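Local structure of beta-galactosidase (Bacteroides thetaiotaomicron, 5MUJ) at residues K207-T217 and D273-Y283. The protein is a glycoside hydrolase that probably takes part in the breakdown of the plant pectin rhamnogalacturonan II, whose chain B oligosaccharide it binds in this structure. Residues are numbered along the deposited sequence; the frame is centred on the assembly and turned at random.
Sequences KSTVYWDKDKT and DAHIQKMGDVY
Lys207 and Tyr211 of one blade reach across to Asp273 and Ile276 of the next, in a largely buried, partly water-filled contact between the innermost strands of two neighbouring four-stranded antiparallel sheets. Strands 207-212 and 273-279 run nearly parallel, at 20°, but their axes stay 6.9 Å apart at closest, so side chains and waters do the bridging. The one direct hydrogen bond is at Tyr211: the backbone N of Ile276 gives its proton to the phenol OH at 2.9 Å, almost straight at 169°. With CG anti to its own carbonyl carbon (chi1 -62°), the ring leans over toward the second strand, Thr209 CG2 lies on one of its faces, and CZ rests 3.9 Å from Ile276 CB. A water 2.7 Å from Tyr211 OH links it to His275 ND1, meeting the imidazole at its edge. A phenylalanine here would probably leave the amide of Ile276 without its acceptor and this water without its phenolic partner. Toward the sugar-binding end, the extended Lys207 chain crosses Asp273 at about a right angle, CB coming within 3.4 Å of OD1. Its NZ stops 4.7 Å from Asp273 OD2; one water joins these two groups and another joins NZ to the Asp273 carbonyl. Farther out, Asp213 OD2 accepts from both N and OG1 of Thr217, holding the turn after the strand, and a water carries Asp213 OD1 to Tyr283 OH. Phe225 of strand 222-231 and Met131 also pack on Ile276. Asp273 lies about 6 Å from a bound rhamnose, measured from its side chain. Five four-stranded antiparallel sheets mark a five-bladed beta-propeller; here two blades, each with its first strand innermost, meet, the Lys207-Asp273 end beside the glycan pocket.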
ATOM      1  N   LYS A 207      -1.296   6.674   0.502  1.00 11.24           N
ATOM      2  CA  LYS A 207      -0.976   5.520   1.406  1.00 10.42           C
ATOM      3  C   LYS A 207       0.168   5.874   2.351  1.00 11.04           C
ATOM      4  O   LYS A 207       1.018   6.722   1.971  1.00 12.63           O
ATOM      5  CB  LYS A 207      -0.641   4.236   0.605  1.00 12.37           C
ATOM      6  CG  LYS A 207      -0.012   3.142   1.440  1.00 12.50           C
ATOM      7  CD  LYS A 207      -0.064   1.730   0.844  1.00 14.91           C
ATOM      8  CE  LYS A 207       0.609   0.722   1.767  1.00 15.04           C
ATOM      9  NZ  LYS A 207       0.463  -0.670   1.234  1.00 15.02           N
ATOM     10  N   SER A 208       0.131   5.353   3.578  1.00 10.12           N
ATOM     11  CA  SER A 208       1.195   5.396   4.568  1.00  9.23           C
ATOM     12  C   SER A 208       1.395   4.020   5.189  1.00 10.52           C
ATOM     13  O   SER A 208       0.476   3.200   5.183  1.00 14.04           O
ATOM     14  CB  SER A 208       0.811   6.359   5.705  1.00  9.42           C
ATOM     15  OG  SER A 208      -0.385   5.885   6.340  1.00 11.32           O
ATOM     16  N   THR A 209       2.579   3.759   5.720  1.00 10.25           N
ATOM     17  CA  THR A 209       2.830   2.540   6.536  1.00 11.09           C
ATOM     18  C   THR A 209       3.868   2.931   7.555  1.00 11.14           C
ATOM     19  O   THR A 209       4.846   3.617   7.201  1.00 12.56           O
ATOM     20  CB  THR A 209       3.308   1.340   5.698  1.00 12.85           C
ATOM     21  OG1 THR A 209       2.226   0.880   4.894  1.00 14.73           O
ATOM     22  CG2 THR A 209       3.760   0.222   6.582  1.00 13.71           C
ATOM     23  N   VAL A 210       3.618   2.632   8.814  1.00 10.84           N
ATOM     24  CA  VAL A 210       4.556   2.927   9.900  1.00 12.10           C
ATOM     25  C   VAL A 210       5.298   1.668  10.305  1.00 12.74           C
ATOM     26  O   VAL A 210       4.680   0.612  10.557  1.00 13.03           O
ATOM     27  CB  VAL A 210       3.817   3.530  11.120  1.00 12.57           C
ATOM     28  CG1 VAL A 210       4.757   3.718  12.315  1.00 10.84           C
ATOM     29  CG2 VAL A 210       3.137   4.828  10.706  1.00 12.14           C
ATOM     30  N   TYR A 211       6.618   1.773  10.375  1.00 14.38           N
ATOM     31  CA  TYR A 211       7.517   0.683  10.770  1.00 13.93           C
ATOM     32  C   TYR A 211       8.099   0.936  12.161  1.00 13.11           C
ATOM     33  O   TYR A 211       8.332   2.086  12.514  1.00 15.67           O
ATOM     34  CB  TYR A 211       8.640   0.567   9.723  1.00 13.91           C
ATOM     35  CG  TYR A 211       8.107   0.225   8.341  1.00 13.91           C
ATOM     36  CD1 TYR A 211       7.690  -1.093   8.056  1.00 13.37           C
ATOM     37  CD2 TYR A 211       7.997   1.171   7.336  1.00 14.47           C
ATOM     38  CE1 TYR A 211       7.164  -1.421   6.819  1.00 14.20           C
ATOM     39  CE2 TYR A 211       7.468   0.854   6.094  1.00 12.55           C
ATOM     40  CZ  TYR A 211       7.060  -0.452   5.829  1.00 13.29           C
ATOM     41  OH  TYR A 211       6.544  -0.731   4.584  1.00 13.76           O
ATOM     42  N   TRP A 212       8.321  -0.134  12.944  1.00 14.37           N
ATOM     43  CA  TRP A 212       9.086  -0.063  14.192  1.00 16.36           C
ATOM     44  C   TRP A 212      10.559  -0.293  13.832  1.00 17.57           C
ATOM     45  O   TRP A 212      10.918  -1.358  13.386  1.00 17.39           O
ATOM     46  CB  TRP A 212       8.629  -1.112  15.230  1.00 19.03           C
ATOM     47  CG  TRP A 212       9.507  -1.135  16.447  1.00 24.97           C
ATOM     48  CD1 TRP A 212       9.846  -0.070  17.232  1.00 26.24           C
ATOM     49  CD2 TRP A 212      10.180  -2.273  17.005  1.00 30.08           C
ATOM     50  NE1 TRP A 212      10.680  -0.475  18.245  1.00 30.99           N
ATOM     51  CE2 TRP A 212      10.904  -1.823  18.130  1.00 32.71           C
ATOM     52  CE3 TRP A 212      10.244  -3.631  16.660  1.00 35.20           C
ATOM     53  CZ2 TRP A 212      11.685  -2.689  18.922  1.00 37.61           C
ATOM     54  CZ3 TRP A 212      11.016  -4.493  17.446  1.00 37.66           C
ATOM     55  CH2 TRP A 212      11.726  -4.015  18.562  1.00 39.82           C
ATOM     56  N   ASP A 213      11.393   0.739  13.951  1.00 19.85           N
ATOM     57  CA  ASP A 213      12.824   0.638  13.686  1.00 18.69           C
ATOM     58  C   ASP A 213      13.540   0.507  15.022  1.00 20.31           C
ATOM     59  O   ASP A 213      13.784   1.491  15.692  1.00 21.04           O
ATOM     60  CB  ASP A 213      13.316   1.871  12.910  1.00 17.83           C
ATOM     61  CG  ASP A 213      14.806   1.808  12.586  1.00 18.79           C
ATOM     62  OD1 ASP A 213      15.459   0.758  12.848  1.00 20.80           O
ATOM     63  OD2 ASP A 213      15.336   2.821  12.097  1.00 18.68           O
ATOM     64  N   LYS A 214      13.849  -0.723  15.421  1.00 23.00           N
ATOM     65  CA  LYS A 214      14.573  -0.984  16.670  1.00 24.80           C
ATOM     66  C   LYS A 214      15.898  -0.215  16.740  1.00 26.01           C
ATOM     67  O   LYS A 214      16.281   0.318  17.792  1.00 29.21           O
ATOM     68  CB  LYS A 214      14.858  -2.484  16.823  1.00 28.39           C
ATOM     69  N   ASP A 215      16.570  -0.135  15.600  1.00 26.78           N
ATOM     70  CA  ASP A 215      17.872   0.508  15.526  1.00 27.45           C
ATOM     71  C   ASP A 215      17.843   2.051  15.527  1.00 26.17           C
ATOM     72  O   ASP A 215      18.901   2.659  15.602  1.00 27.98           O
ATOM     73  CB  ASP A 215      18.647  -0.063  14.332  1.00 30.33           C
ATOM     74  CG  ASP A 215      18.938  -1.549  14.500  1.00 32.77           C
ATOM     75  OD1 ASP A 215      19.418  -1.940  15.576  1.00 33.98           O
ATOM     76  OD2 ASP A 215      18.654  -2.338  13.575  1.00 39.19           O
ATOM     77  N   LYS A 216      16.664   2.678  15.475  1.00 24.73           N
ATOM     78  CA  LYS A 216      16.532   4.152  15.450  1.00 21.39           C
ATOM     79  C   LYS A 216      17.488   4.797  14.436  1.00 19.05           C
ATOM     80  O   LYS A 216      18.181   5.810  14.714  1.00 22.96           O
ATOM     81  CB  LYS A 216      16.700   4.718  16.866  1.00 22.61           C
ATOM     82  CG  LYS A 216      15.655   4.186  17.833  1.00 25.51           C
ATOM     83  CD  LYS A 216      15.642   4.930  19.159  1.00 31.45           C
ATOM     84  CE  LYS A 216      14.563   4.379  20.080  1.00 36.24           C
ATOM     85  NZ  LYS A 216      14.495   5.109  21.369  1.00 39.04           N
ATOM     86  N   THR A 217      17.491   4.196  13.251  1.00 20.15           N
ATOM     87  CA  THR A 217      18.323   4.581  12.100  1.00 19.34           C
ATOM     88  C   THR A 217      18.217   6.056  11.733  1.00 18.09           C
ATOM     89  O   THR A 217      19.197   6.605  11.207  1.00 16.05           O
ATOM     90  CB  THR A 217      17.920   3.773  10.837  1.00 20.78           C
ATOM     91  OG1 THR A 217      17.941   2.363  11.126  1.00 24.39           O
ATOM     92  CG2 THR A 217      18.832   4.060   9.657  1.00 22.96           C
ATOM     93  N   ASP A 273       2.924   3.698  -2.875  1.00 13.85           N
ATOM     94  CA  ASP A 273       2.675   2.532  -2.049  1.00 12.97           C
ATOM     95  C   ASP A 273       3.945   1.764  -1.705  1.00 12.39           C
ATOM     96  O   ASP A 273       4.075   0.574  -1.966  1.00 14.72           O
ATOM     97  CB  ASP A 273       1.570   1.656  -2.663  1.00 14.66           C
ATOM     98  CG  ASP A 273       0.198   2.362  -2.674  1.00 13.59           C
ATOM     99  OD1 ASP A 273       0.149   3.624  -2.630  1.00 15.27           O
ATOM    100  OD2 ASP A 273      -0.842   1.661  -2.679  1.00 17.99           O
ATOM    101  N   ALA A 274       4.862   2.455  -1.064  1.00 10.54           N
ATOM    102  CA  ALA A 274       6.084   1.885  -0.583  1.00 10.65           C
ATOM    103  C   ALA A 274       5.790   0.825   0.482  1.00 12.85           C
ATOM    104  O   ALA A 274       5.051   1.079   1.443  1.00 15.55           O
ATOM    105  CB  ALA A 274       7.036   2.949  -0.046  1.00 12.22           C
ATOM    106  N   HIS A 275       6.395  -0.340   0.261  1.00 11.91           N
ATOM    107  CA  HIS A 275       6.277  -1.544   1.101  1.00 11.09           C
ATOM    108  C   HIS A 275       7.689  -2.063   1.292  1.00 10.51           C
ATOM    109  O   HIS A 275       8.306  -2.544   0.346  1.00 12.03           O
ATOM    110  CB  HIS A 275       5.324  -2.577   0.433  1.00 10.07           C
ATOM    111  CG  HIS A 275       5.400  -3.980   0.983  1.00 10.78           C
ATOM    112  ND1 HIS A 275       5.193  -4.282   2.312  1.00 10.90           N
ATOM    113  CD2 HIS A 275       5.622  -5.161   0.355  1.00 10.56           C
ATOM    114  CE1 HIS A 275       5.295  -5.604   2.485  1.00 10.73           C
ATOM    115  NE2 HIS A 275       5.565  -6.151   1.313  1.00 11.68           N
ATOM    116  N   ILE A 276       8.196  -1.938   2.512  1.00 11.21           N
ATOM    117  CA  ILE A 276       9.600  -2.213   2.863  1.00 14.40           C
ATOM    118  C   ILE A 276       9.767  -3.500   3.673  1.00 13.89           C
ATOM    119  O   ILE A 276       9.084  -3.704   4.673  1.00 13.85           O
ATOM    120  CB  ILE A 276      10.218  -1.036   3.651  1.00 17.07           C
ATOM    121  CG1 ILE A 276      10.091   0.243   2.813  1.00 19.29           C
ATOM    122  CG2 ILE A 276      11.698  -1.313   3.978  1.00 17.60           C
ATOM    123  CD1 ILE A 276      10.703   1.455   3.443  1.00 19.91           C
ATOM    124  N   GLN A 277      10.684  -4.362   3.215  1.00 13.26           N
ATOM    125  CA  GLN A 277      11.142  -5.503   3.996  1.00 12.83           C
ATOM    126  C   GLN A 277      12.656  -5.483   4.117  1.00 13.11           C
ATOM    127  O   GLN A 277      13.342  -4.905   3.282  1.00 16.11           O
ATOM    128  CB  GLN A 277      10.658  -6.793   3.341  1.00 14.64           C
ATOM    129  CG  GLN A 277       9.148  -6.897   3.454  1.00 16.43           C
ATOM    130  CD  GLN A 277       8.614  -8.226   3.037  1.00 15.72           C
ATOM    131  OE1 GLN A 277       9.062  -9.273   3.528  1.00 16.30           O
ATOM    132  NE2 GLN A 277       7.631  -8.199   2.135  1.00 14.53           N
ATOM    133  N   LYS A 278      13.163  -6.057   5.196  1.00 12.55           N
ATOM    134  CA  LYS A 278      14.587  -6.100   5.456  1.00 15.78           C
ATOM    135  C   LYS A 278      15.069  -7.502   5.087  1.00 16.38           C
ATOM    136  O   LYS A 278      14.491  -8.493   5.536  1.00 19.61           O
ATOM    137  CB  LYS A 278      14.868  -5.776   6.915  1.00 18.81           C
ATOM    138  CG  LYS A 278      16.277  -5.243   7.146  1.00 21.96           C
ATOM    139  CD  LYS A 278      16.583  -5.071   8.628  1.00 26.86           C
ATOM    140  CE  LYS A 278      18.071  -5.142   8.907  1.00 28.95           C
ATOM    141  NZ  LYS A 278      18.386  -4.582  10.245  1.00 30.25           N
HETATM  142  N   MSE A 279      16.071  -7.555   4.211  1.00 17.80           N
HETATM  143  CA  MSE A 279      16.642  -8.788   3.729  1.00 20.63           C
HETATM  144  C   MSE A 279      18.119  -8.712   3.969  1.00 22.87           C
HETATM  145  O   MSE A 279      18.882  -8.156   3.159  1.00 23.69           O
HETATM  146  CB  MSE A 279      16.208  -8.874   2.281  1.00 24.95           C
HETATM  147  CG  MSE A 279      16.637 -10.166   1.639  1.00 29.72           C
HETATM  148 SE   MSE A 279      16.459  -9.873  -0.287  1.00 37.45          SE
HETATM  149  CE  MSE A 279      14.503  -9.877  -0.492  1.00 26.30           C
ATOM    150  N   GLY A 280      18.523  -9.255   5.112  1.00 22.94           N
ATOM    151  CA  GLY A 280      19.904  -9.266   5.545  1.00 26.21           C
ATOM    152  C   GLY A 280      20.247  -7.897   6.074  1.00 26.47           C
ATOM    153  O   GLY A 280      19.574  -7.392   6.978  1.00 31.26           O
ATOM    154  N   ASP A 281      21.279  -7.290   5.490  1.00 25.73           N
ATOM    155  CA  ASP A 281      21.664  -5.910   5.813  1.00 26.80           C
ATOM    156  C   ASP A 281      21.046  -4.866   4.877  1.00 23.98           C
ATOM    157  O   ASP A 281      21.329  -3.674   5.027  1.00 29.38           O
ATOM    158  CB  ASP A 281      23.201  -5.761   5.885  1.00 28.93           C
ATOM    159  CG  ASP A 281      23.924  -6.118   4.571  1.00 31.39           C
ATOM    160  OD1 ASP A 281      23.276  -6.479   3.561  1.00 38.36           O
ATOM    161  OD2 ASP A 281      25.173  -6.052   4.557  1.00 30.73           O
ATOM    162  N   VAL A 282      20.208  -5.280   3.927  1.00 19.55           N
ATOM    163  CA  VAL A 282      19.592  -4.350   2.977  1.00 18.46           C
ATOM    164  C   VAL A 282      18.056  -4.255   3.115  1.00 17.44           C
ATOM    165  O   VAL A 282      17.382  -5.234   3.419  1.00 18.16           O
ATOM    166  CB  VAL A 282      20.034  -4.643   1.516  1.00 21.89           C
ATOM    167  CG1 VAL A 282      19.270  -5.816   0.920  1.00 22.06           C
ATOM    168  CG2 VAL A 282      19.910  -3.398   0.619  1.00 23.31           C
ATOM    169  N   TYR A 283      17.527  -3.045   2.918  1.00 16.38           N
ATOM    170  CA  TYR A 283      16.088  -2.800   2.841  1.00 16.45           C
ATOM    171  C   TYR A 283      15.682  -2.845   1.390  1.00 14.93           C
ATOM    172  O   TYR A 283      16.383  -2.282   0.535  1.00 16.63           O
ATOM    173  CB  TYR A 283      15.707  -1.417   3.413  1.00 16.62           C
ATOM    174  CG  TYR A 283      15.998  -1.279   4.881  1.00 18.32           C
ATOM    175  CD1 TYR A 283      15.142  -1.838   5.844  1.00 18.25           C
ATOM    176  CD2 TYR A 283      17.122  -0.585   5.324  1.00 19.12           C
ATOM    177  CE1 TYR A 283      15.406  -1.694   7.193  1.00 19.01           C
ATOM    178  CE2 TYR A 283      17.403  -0.484   6.667  1.00 20.42           C
ATOM    179  CZ  TYR A 283      16.542  -1.036   7.591  1.00 20.03           C
ATOM    180  OH  TYR A 283      16.832  -0.905   8.924  1.00 27.83           O
TER
HETATM  181  O   HOH W   1       2.282  -1.400  -0.815  1.00 20.74           O
HETATM  182  O   HOH W   2       3.392  -0.973   2.713  1.00 22.78           O
HETATM  183  O   HOH W   3      -1.578  -0.444  -1.284  1.00 23.48           O
HETATM  184  O   HOH W   4       4.807  -2.777   4.604  1.00 21.97           O
HETATM  185  O   HOH W   5      15.557  -1.779  11.019  1.00 29.56           O
HETATM  186  O   HOH W   6      19.322  -0.353   9.791  1.00 49.73           O